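Local coordinates for protein chorismate synthase (Aquifex aeolicus, PDB 1Q1L) that catalyses the last step of the shikimate pathway, probably using reduced FMN to eliminate phosphate from 5-enolpyruvylshikimate-3-phosphate and give chorismate, at residues A[44-49]-A[201-206]; A[229-234]-A[357-362]. One frame throughout, in Å; residues are numbered along the deposited sequence.

Interaction 1: residues A[44-49]-A[201-206]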
ATOM      1  N   LEU A  44     -14.808 -21.680 -11.770  1.00 34.63           N
ATOM      2  CA  LEU A  44     -15.701 -20.815 -12.528  1.00 35.47           C
ATOM      3  C   LEU A  44     -17.026 -21.533 -12.785  1.00 36.25           C
ATOM      4  O   LEU A  44     -18.088 -20.910 -12.787  1.00 36.56           O
ATOM      5  CB  LEU A  44     -15.053 -20.406 -13.856  1.00 35.48           C
ATOM      6  CG  LEU A  44     -13.827 -19.497 -13.707  1.00 37.09           C
ATOM      7  CD1 LEU A  44     -13.241 -19.178 -15.080  1.00 37.30           C
ATOM      8  CD2 LEU A  44     -14.229 -18.216 -12.977  1.00 34.79           C
ATOM      9  N   ARG A  45     -16.958 -22.846 -12.984  1.00 36.11           N
ATOM     10  CA  ARG A  45     -18.160 -23.638 -13.235  1.00 38.07           C
ATOM     11  C   ARG A  45     -19.059 -23.735 -11.999  1.00 36.81           C
ATOM     12  O   ARG A  45     -20.283 -23.714 -12.114  1.00 38.27           O
ATOM     13  CB  ARG A  45     -17.784 -25.044 -13.723  1.00 38.10           C
ATOM     14  CG  ARG A  45     -17.243 -25.074 -15.147  1.00 40.74           C
ATOM     15  CD  ARG A  45     -17.323 -26.474 -15.750  1.00 41.65           C
ATOM     16  NE  ARG A  45     -16.490 -27.441 -15.041  1.00 42.94           N
ATOM     17  CZ  ARG A  45     -15.174 -27.566 -15.202  1.00 43.06           C
ATOM     18  NH1 ARG A  45     -14.526 -26.788 -16.059  1.00 41.92           N
ATOM     19  NH2 ARG A  45     -14.507 -28.468 -14.497  1.00 44.39           N
ATOM     20  N   ARG A  46     -18.454 -23.837 -10.819  1.00 35.93           N
ATOM     21  CA  ARG A  46     -19.225 -23.919  -9.588  1.00 35.82           C
ATOM     22  C   ARG A  46     -19.990 -22.621  -9.351  1.00 38.14           C
ATOM     23  O   ARG A  46     -21.138 -22.647  -8.908  1.00 37.88           O
ATOM     24  CB  ARG A  46     -18.309 -24.205  -8.397  1.00 36.24           C
ATOM     25  CG  ARG A  46     -17.618 -25.564  -8.447  1.00 34.75           C
ATOM     26  CD  ARG A  46     -16.695 -25.749  -7.251  1.00 34.33           C
ATOM     27  NE  ARG A  46     -17.428 -25.723  -5.985  1.00 33.93           N
ATOM     28  CZ  ARG A  46     -17.066 -25.003  -4.926  1.00 32.82           C
ATOM     29  NH1 ARG A  46     -15.978 -24.241  -4.978  1.00 27.79           N
ATOM     30  NH2 ARG A  46     -17.787 -25.049  -3.812  1.00 29.64           N
ATOM     31  N   ARG A  47     -19.364 -21.485  -9.652  1.00 38.58           N
ATOM     32  CA  ARG A  47     -20.027 -20.196  -9.464  1.00 40.23           C
ATOM     33  C   ARG A  47     -21.207 -20.057 -10.429  1.00 41.92           C
ATOM     34  O   ARG A  47     -22.277 -19.576 -10.049  1.00 40.00           O
ATOM     35  CB  ARG A  47     -19.058 -19.033  -9.697  1.00 40.51           C
ATOM     36  CG  ARG A  47     -19.635 -17.673  -9.292  1.00 43.43           C
ATOM     37  CD  ARG A  47     -18.802 -16.512  -9.822  1.00 45.70           C
ATOM     38  NE  ARG A  47     -18.981 -16.353 -11.258  1.00 48.58           N
ATOM     39  CZ  ARG A  47     -19.828 -15.499 -11.824  1.00 49.09           C
ATOM     40  NH1 ARG A  47     -20.577 -14.698 -11.081  1.00 48.26           N
ATOM     41  NH2 ARG A  47     -19.940 -15.464 -13.143  1.00 50.92           N
ATOM     42  N   GLN A  48     -21.006 -20.469 -11.677  1.00 44.27           N
ATOM     43  CA  GLN A  48     -22.067 -20.382 -12.678  1.00 49.16           C
ATOM     44  C   GLN A  48     -23.316 -21.151 -12.266  1.00 51.53           C
ATOM     45  O   GLN A  48     -24.427 -20.644 -12.396  1.00 52.99           O
ATOM     46  CB  GLN A  48     -21.584 -20.906 -14.029  1.00 49.21           C
ATOM     47  CG  GLN A  48     -20.616 -19.992 -14.744  1.00 52.30           C
ATOM     48  CD  GLN A  48     -20.327 -20.452 -16.159  1.00 53.12           C
ATOM     49  OE1 GLN A  48     -19.797 -21.544 -16.378  1.00 53.72           O
ATOM     50  NE2 GLN A  48     -20.680 -19.621 -17.131  1.00 54.11           N
ATOM     51  N   ARG A  49     -23.131 -22.372 -11.776  1.00 55.01           N
ATOM     52  CA  ARG A  49     -24.251 -23.207 -11.353  1.00 58.97           C
ATOM     53  C   ARG A  49     -24.860 -22.711 -10.044  1.00 61.13           C
ATOM     54  O   ARG A  49     -25.750 -23.353  -9.484  1.00 61.90           O
ATOM     55  CB  ARG A  49     -23.798 -24.662 -11.185  1.00 59.72           C
ATOM     56  CG  ARG A  49     -23.153 -25.262 -12.428  1.00 62.49           C
ATOM     57  CD  ARG A  49     -23.083 -26.787 -12.357  1.00 64.68           C
ATOM     58  NE  ARG A  49     -21.714 -27.301 -12.344  1.00 66.26           N
ATOM     59  CZ  ARG A  49     -20.893 -27.231 -11.297  1.00 67.61           C
ATOM     60  NH1 ARG A  49     -21.301 -26.668 -10.167  1.00 67.86           N
ATOM     61  NH2 ARG A  49     -19.666 -27.730 -11.380  1.00 66.23           N
ATOM     62  N   GLU A 201     -28.413 -28.682  -5.666  1.00 48.40           N
ATOM     63  CA  GLU A 201     -28.663 -27.683  -6.691  1.00 49.00           C
ATOM     64  C   GLU A 201     -28.653 -26.299  -6.052  1.00 47.47           C
ATOM     65  O   GLU A 201     -28.615 -25.286  -6.747  1.00 49.63           O
ATOM     66  CB  GLU A 201     -30.015 -27.955  -7.355  1.00 51.72           C
ATOM     67  CG  GLU A 201     -30.266 -27.138  -8.605  1.00 58.84           C
ATOM     68  CD  GLU A 201     -31.516 -27.583  -9.341  1.00 62.19           C
ATOM     69  OE1 GLU A 201     -32.608 -27.537  -8.736  1.00 64.00           O
ATOM     70  OE2 GLU A 201     -31.408 -27.979 -10.523  1.00 64.62           O
ATOM     71  N   LEU A 202     -28.680 -26.271  -4.721  1.00 43.34           N
ATOM     72  CA  LEU A 202     -28.672 -25.025  -3.960  1.00 41.72           C
ATOM     73  C   LEU A 202     -27.490 -25.003  -2.990  1.00 40.96           C
ATOM     74  O   LEU A 202     -27.395 -24.130  -2.126  1.00 41.97           O
ATOM     75  CB  LEU A 202     -29.978 -24.884  -3.174  1.00 42.58           C
ATOM     76  CG  LEU A 202     -31.277 -24.793  -3.985  1.00 42.96           C
ATOM     77  CD1 LEU A 202     -32.459 -25.066  -3.073  1.00 42.03           C
ATOM     78  CD2 LEU A 202     -31.397 -23.417  -4.633  1.00 41.95           C
ATOM     79  N   ARG A 203     -26.601 -25.978  -3.134  1.00 38.17           N
ATOM     80  CA  ARG A 203     -25.420 -26.091  -2.285  1.00 38.67           C
ATOM     81  C   ARG A 203     -25.755 -26.178  -0.797  1.00 38.71           C
ATOM     82  O   ARG A 203     -25.022 -25.644   0.048  1.00 39.15           O
ATOM     83  CB  ARG A 203     -24.458 -24.920  -2.537  1.00 38.11           C
ATOM     84  CG  ARG A 203     -23.798 -24.897  -3.928  1.00 39.64           C
ATOM     85  CD  ARG A 203     -22.289 -25.105  -3.810  1.00 40.05           C
ATOM     86  NE  ARG A 203     -21.776 -24.274  -2.733  1.00 41.41           N
ATOM     87  CZ  ARG A 203     -20.892 -24.661  -1.826  1.00 40.35           C
ATOM     88  NH1 ARG A 203     -20.380 -25.885  -1.845  1.00 38.77           N
ATOM     89  NH2 ARG A 203     -20.549 -23.824  -0.864  1.00 44.55           N
ATOM     90  N   ILE A 204     -26.868 -26.834  -0.474  1.00 37.06           N
ATOM     91  CA  ILE A 204     -27.242 -27.029   0.922  1.00 37.34           C
ATOM     92  C   ILE A 204     -26.647 -28.374   1.343  1.00 36.36           C
ATOM     93  O   ILE A 204     -26.557 -29.299   0.539  1.00 37.32           O
ATOM     94  CB  ILE A 204     -28.780 -27.033   1.125  1.00 38.39           C
ATOM     95  CG1 ILE A 204     -29.445 -27.967   0.115  1.00 40.52           C
ATOM     96  CG2 ILE A 204     -29.323 -25.619   1.002  1.00 37.85           C
ATOM     97  CD1 ILE A 204     -30.954 -28.070   0.288  1.00 43.34           C
ATOM     98  N   PRO A 205     -26.215 -28.492   2.606  1.00 35.84           N
ATOM     99  CA  PRO A 205     -25.612 -29.702   3.169  1.00 37.66           C
ATOM    100  C   PRO A 205     -26.452 -30.985   3.114  1.00 40.25           C
ATOM    101  O   PRO A 205     -25.934 -32.069   3.361  1.00 41.56           O
ATOM    102  CB  PRO A 205     -25.306 -29.293   4.609  1.00 37.76           C
ATOM    103  CG  PRO A 205     -25.159 -27.827   4.533  1.00 35.21           C
ATOM    104  CD  PRO A 205     -26.271 -27.431   3.622  1.00 35.51           C
ATOM    105  N   PHE A 206     -27.741 -30.867   2.808  1.00 43.21           N
ATOM    106  CA  PHE A 206     -28.610 -32.042   2.742  1.00 45.45           C
ATOM    107  C   PHE A 206     -29.424 -32.033   1.454  1.00 47.30           C
ATOM    108  O   PHE A 206     -30.565 -31.573   1.432  1.00 48.40           O
ATOM    109  CB  PHE A 206     -29.543 -32.076   3.957  1.00 44.33           C
ATOM    110  CG  PHE A 206     -28.816 -32.047   5.275  1.00 45.45           C
ATOM    111  CD1 PHE A 206     -28.323 -30.852   5.787  1.00 45.58           C
ATOM    112  CD2 PHE A 206     -28.586 -33.220   5.982  1.00 44.74           C
ATOM    113  CE1 PHE A 206     -27.611 -30.825   6.982  1.00 44.96           C
ATOM    114  CE2 PHE A 206     -27.873 -33.205   7.180  1.00 45.93           C
ATOM    115  CZ  PHE A 206     -27.384 -32.005   7.680  1.00 45.36           C
TER

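Interaction 2: residues A[229-234]-A[357-362]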
ATOM      1  N   GLY A 229     -29.943 -14.936   1.529  1.00 34.59           N
ATOM      2  CA  GLY A 229     -29.480 -16.182   2.106  1.00 32.18           C
ATOM      3  C   GLY A 229     -28.249 -16.041   2.974  1.00 32.18           C
ATOM      4  O   GLY A 229     -27.620 -14.981   3.035  1.00 29.61           O
ATOM      5  N   VAL A 230     -27.905 -17.126   3.652  1.00 31.27           N
ATOM      6  CA  VAL A 230     -26.744 -17.144   4.519  1.00 30.54           C
ATOM      7  C   VAL A 230     -25.939 -18.398   4.252  1.00 30.33           C
ATOM      8  O   VAL A 230     -26.502 -19.482   4.067  1.00 32.05           O
ATOM      9  CB  VAL A 230     -27.161 -17.133   6.004  1.00 30.07           C
ATOM     10  CG1 VAL A 230     -25.935 -17.262   6.886  1.00 27.13           C
ATOM     11  CG2 VAL A 230     -27.923 -15.855   6.323  1.00 27.42           C
ATOM     12  N   PHE A 231     -24.621 -18.257   4.201  1.00 30.29           N
ATOM     13  CA  PHE A 231     -23.768 -19.417   4.005  1.00 28.31           C
ATOM     14  C   PHE A 231     -22.580 -19.354   4.946  1.00 27.98           C
ATOM     15  O   PHE A 231     -22.277 -18.307   5.515  1.00 28.13           O
ATOM     16  CB  PHE A 231     -23.285 -19.531   2.557  1.00 30.30           C
ATOM     17  CG  PHE A 231     -22.540 -18.330   2.069  1.00 32.87           C
ATOM     18  CD1 PHE A 231     -23.218 -17.264   1.490  1.00 31.37           C
ATOM     19  CD2 PHE A 231     -21.155 -18.266   2.175  1.00 31.62           C
ATOM     20  CE1 PHE A 231     -22.522 -16.148   1.018  1.00 34.77           C
ATOM     21  CE2 PHE A 231     -20.454 -17.150   1.706  1.00 33.96           C
ATOM     22  CZ  PHE A 231     -21.140 -16.095   1.127  1.00 29.67           C
ATOM     23  N   GLU A 232     -21.925 -20.492   5.133  1.00 26.44           N
ATOM     24  CA  GLU A 232     -20.767 -20.551   5.999  1.00 29.28           C
ATOM     25  C   GLU A 232     -19.592 -21.016   5.156  1.00 30.14           C
ATOM     26  O   GLU A 232     -19.719 -21.928   4.335  1.00 30.07           O
ATOM     27  CB  GLU A 232     -21.026 -21.507   7.176  1.00 30.63           C
ATOM     28  CG  GLU A 232     -22.335 -21.186   7.911  1.00 31.17           C
ATOM     29  CD  GLU A 232     -22.596 -22.050   9.135  1.00 32.38           C
ATOM     30  OE1 GLU A 232     -22.218 -23.241   9.130  1.00 31.09           O
ATOM     31  OE2 GLU A 232     -23.203 -21.533  10.100  1.00 32.35           O
ATOM     32  N   VAL A 233     -18.457 -20.355   5.335  1.00 27.57           N
ATOM     33  CA  VAL A 233     -17.251 -20.697   4.597  1.00 25.81           C
ATOM     34  C   VAL A 233     -16.237 -21.123   5.630  1.00 25.39           C
ATOM     35  O   VAL A 233     -16.140 -20.511   6.690  1.00 25.74           O
ATOM     36  CB  VAL A 233     -16.681 -19.472   3.838  1.00 27.69           C
ATOM     37  CG1 VAL A 233     -15.547 -19.913   2.914  1.00 26.52           C
ATOM     38  CG2 VAL A 233     -17.773 -18.797   3.060  1.00 27.87           C
ATOM     39  N   PHE A 234     -15.478 -22.168   5.335  1.00 24.66           N
ATOM     40  CA  PHE A 234     -14.485 -22.635   6.282  1.00 24.92           C
ATOM     41  C   PHE A 234     -13.180 -22.965   5.586  1.00 26.21           C
ATOM     42  O   PHE A 234     -13.135 -23.155   4.366  1.00 26.53           O
ATOM     43  CB  PHE A 234     -14.999 -23.884   7.009  1.00 25.07           C
ATOM     44  CG  PHE A 234     -15.148 -25.083   6.114  1.00 26.81           C
ATOM     45  CD1 PHE A 234     -14.061 -25.902   5.843  1.00 25.59           C
ATOM     46  CD2 PHE A 234     -16.365 -25.364   5.503  1.00 25.53           C
ATOM     47  CE1 PHE A 234     -14.182 -26.985   4.970  1.00 26.18           C
ATOM     48  CE2 PHE A 234     -16.493 -26.437   4.635  1.00 24.09           C
ATOM     49  CZ  PHE A 234     -15.399 -27.251   4.369  1.00 27.26           C
ATOM     50  N   PRO A 357     -26.200 -19.520  -3.591  1.00 37.94           N
ATOM     51  CA  PRO A 357     -25.264 -20.614  -3.870  1.00 36.28           C
ATOM     52  C   PRO A 357     -23.994 -20.094  -4.535  1.00 36.38           C
ATOM     53  O   PRO A 357     -22.887 -20.486  -4.175  1.00 36.61           O
ATOM     54  CB  PRO A 357     -26.062 -21.525  -4.801  1.00 37.26           C
ATOM     55  CG  PRO A 357     -27.480 -21.271  -4.392  1.00 34.84           C
ATOM     56  CD  PRO A 357     -27.492 -19.772  -4.255  1.00 37.27           C
ATOM     57  N   ALA A 358     -24.163 -19.218  -5.516  1.00 33.32           N
ATOM     58  CA  ALA A 358     -23.020 -18.642  -6.208  1.00 34.43           C
ATOM     59  C   ALA A 358     -22.209 -17.825  -5.208  1.00 32.77           C
ATOM     60  O   ALA A 358     -20.983 -17.917  -5.171  1.00 33.21           O
ATOM     61  CB  ALA A 358     -23.488 -17.752  -7.353  1.00 33.73           C
ATOM     62  N   ALA A 359     -22.901 -17.038  -4.392  1.00 32.12           N
ATOM     63  CA  ALA A 359     -22.234 -16.206  -3.399  1.00 32.90           C
ATOM     64  C   ALA A 359     -21.284 -17.036  -2.558  1.00 33.06           C
ATOM     65  O   ALA A 359     -20.126 -16.664  -2.369  1.00 34.45           O
ATOM     66  CB  ALA A 359     -23.259 -15.518  -2.504  1.00 31.62           C
ATOM     67  N   SER A 360     -21.770 -18.170  -2.064  1.00 32.68           N
ATOM     68  CA  SER A 360     -20.946 -19.036  -1.236  1.00 31.08           C
ATOM     69  C   SER A 360     -19.664 -19.447  -1.957  1.00 31.12           C
ATOM     70  O   SER A 360     -18.614 -19.570  -1.332  1.00 31.09           O
ATOM     71  CB  SER A 360     -21.731 -20.282  -0.811  1.00 31.01           C
ATOM     72  OG  SER A 360     -22.023 -21.110  -1.922  1.00 31.02           O
ATOM     73  N   VAL A 361     -19.737 -19.655  -3.266  1.00 28.96           N
ATOM     74  CA  VAL A 361     -18.546 -20.046  -4.015  1.00 28.26           C
ATOM     75  C   VAL A 361     -17.558 -18.878  -4.094  1.00 28.65           C
ATOM     76  O   VAL A 361     -16.343 -19.078  -4.082  1.00 30.36           O
ATOM     77  CB  VAL A 361     -18.899 -20.517  -5.444  1.00 28.90           C
ATOM     78  CG1 VAL A 361     -17.616 -20.769  -6.238  1.00 29.74           C
ATOM     79  CG2 VAL A 361     -19.741 -21.794  -5.378  1.00 26.76           C
ATOM     80  N   VAL A 362     -18.083 -17.661  -4.187  1.00 28.36           N
ATOM     81  CA  VAL A 362     -17.238 -16.472  -4.236  1.00 28.17           C
ATOM     82  C   VAL A 362     -16.645 -16.297  -2.836  1.00 29.33           C
ATOM     83  O   VAL A 362     -15.513 -15.830  -2.672  1.00 26.77           O
ATOM     84  CB  VAL A 362     -18.062 -15.221  -4.609  1.00 27.73           C
ATOM     85  CG1 VAL A 362     -17.178 -13.975  -4.567  1.00 28.11           C
ATOM     86  CG2 VAL A 362     -18.671 -15.398  -6.003  1.00 24.27           C
TER

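Interaction 1: residues A[44-49]-A[201-206]
The guanidinium of Arg-46 comes edge-on over one face of the Arg-203 guanidinium, meeting it off-centre toward the rim. NH2 of Arg-46 lies 3.4 Å from NH1 of Arg-203 and 3.7 Å from its CZ. The two planes are 88° apart, so this is an edge-over-face approach and no parallel stack. Both groups are donors, and no hydrogen bond joins them. Glu-198 OE2 takes a salt bridge from NH2 of Arg-46 and another from NH1 of Arg-203, and this shared carboxylate probably lets the two cations sit so close, while NH1 of Arg-46 bridges to Glu-43 and Glu-364. The Arg-46 chain runs extended as far as CD and then turns at chi3 (62°), which swings the guanidinium across to the loop. The rest of the contact is slight: the backbone carbonyls of Arg-49 and Glu-201 come near each other at the surface, and the Glu-201 carboxylate turns to Lys-214. The contact thus ties the C-terminal end of helix 37-48 to the loop between helices 187-197 and 210-221, with His-194 of helix 187-197 touching both arginines and Arg-203 bonded through its backbone to Val-167 of strand 162-170.

Interaction 2: residues A[229-234]-A[357-362]
This is a CH-pi contact in the buried interior, where strand 229-236 of the five-stranded antiparallel sheet packs against the first turns of helix 356-379. The ring of Phe-231 lies flat on the helix backbone: CA of Ser-360 stands 3.5 Å from the ring centroid and only 12° off the ring normal. Alongside, CB of Ser-360 comes within 3.6 Å of CG of Phe-231, while on one side of the ring CE1 of Phe-231 meets the methyl CB of Ala-359 at 3.7 Å. With chi1 at 58°, CG of Phe-231 sits between its own backbone N and carbonyl carbon, and this sets the ring broadside to the helix. A leucine in place of Phe-231 would probably lose the flat face over Ser-360 CA and leave a gap beside the Ala-359 methyl. The Ser-360 hydroxyl donates to the carbonyl O of Pro-357 in its own helix, and its OG also meets NH2 of Arg-203. No hydrogen bond crosses between the segments, so the attraction here is probably dispersion plus a weak C-H to pi component, and the small residues of the helix allow that close approach.

Overall arrangement
Both segments of interaction 1 precede both of interaction 2 in the sequence, yet their centres are only 9 Å apart. Arg-203 and Ser-360 connect them, NH2 of the arginine lying 3.3 Å from OG of the serine in a probable hydrogen bond. The first turns of helix 356-379 pack against both segments of interaction 1: Ala-358 and Val-361 meet helix 37-48, while Pro-357 meets the 201-206 loop. That helix therefore lies between helix 37-48 and the five-stranded sheet, giving a layered arrangement consistent with the beta-alpha-beta sandwich of this enzyme. Ala-359 has side chains of the predicted FMN site, Ala-265 and Ile-326, about 7 and 8 Å from its own, which places interaction 2 near the probable FMN site.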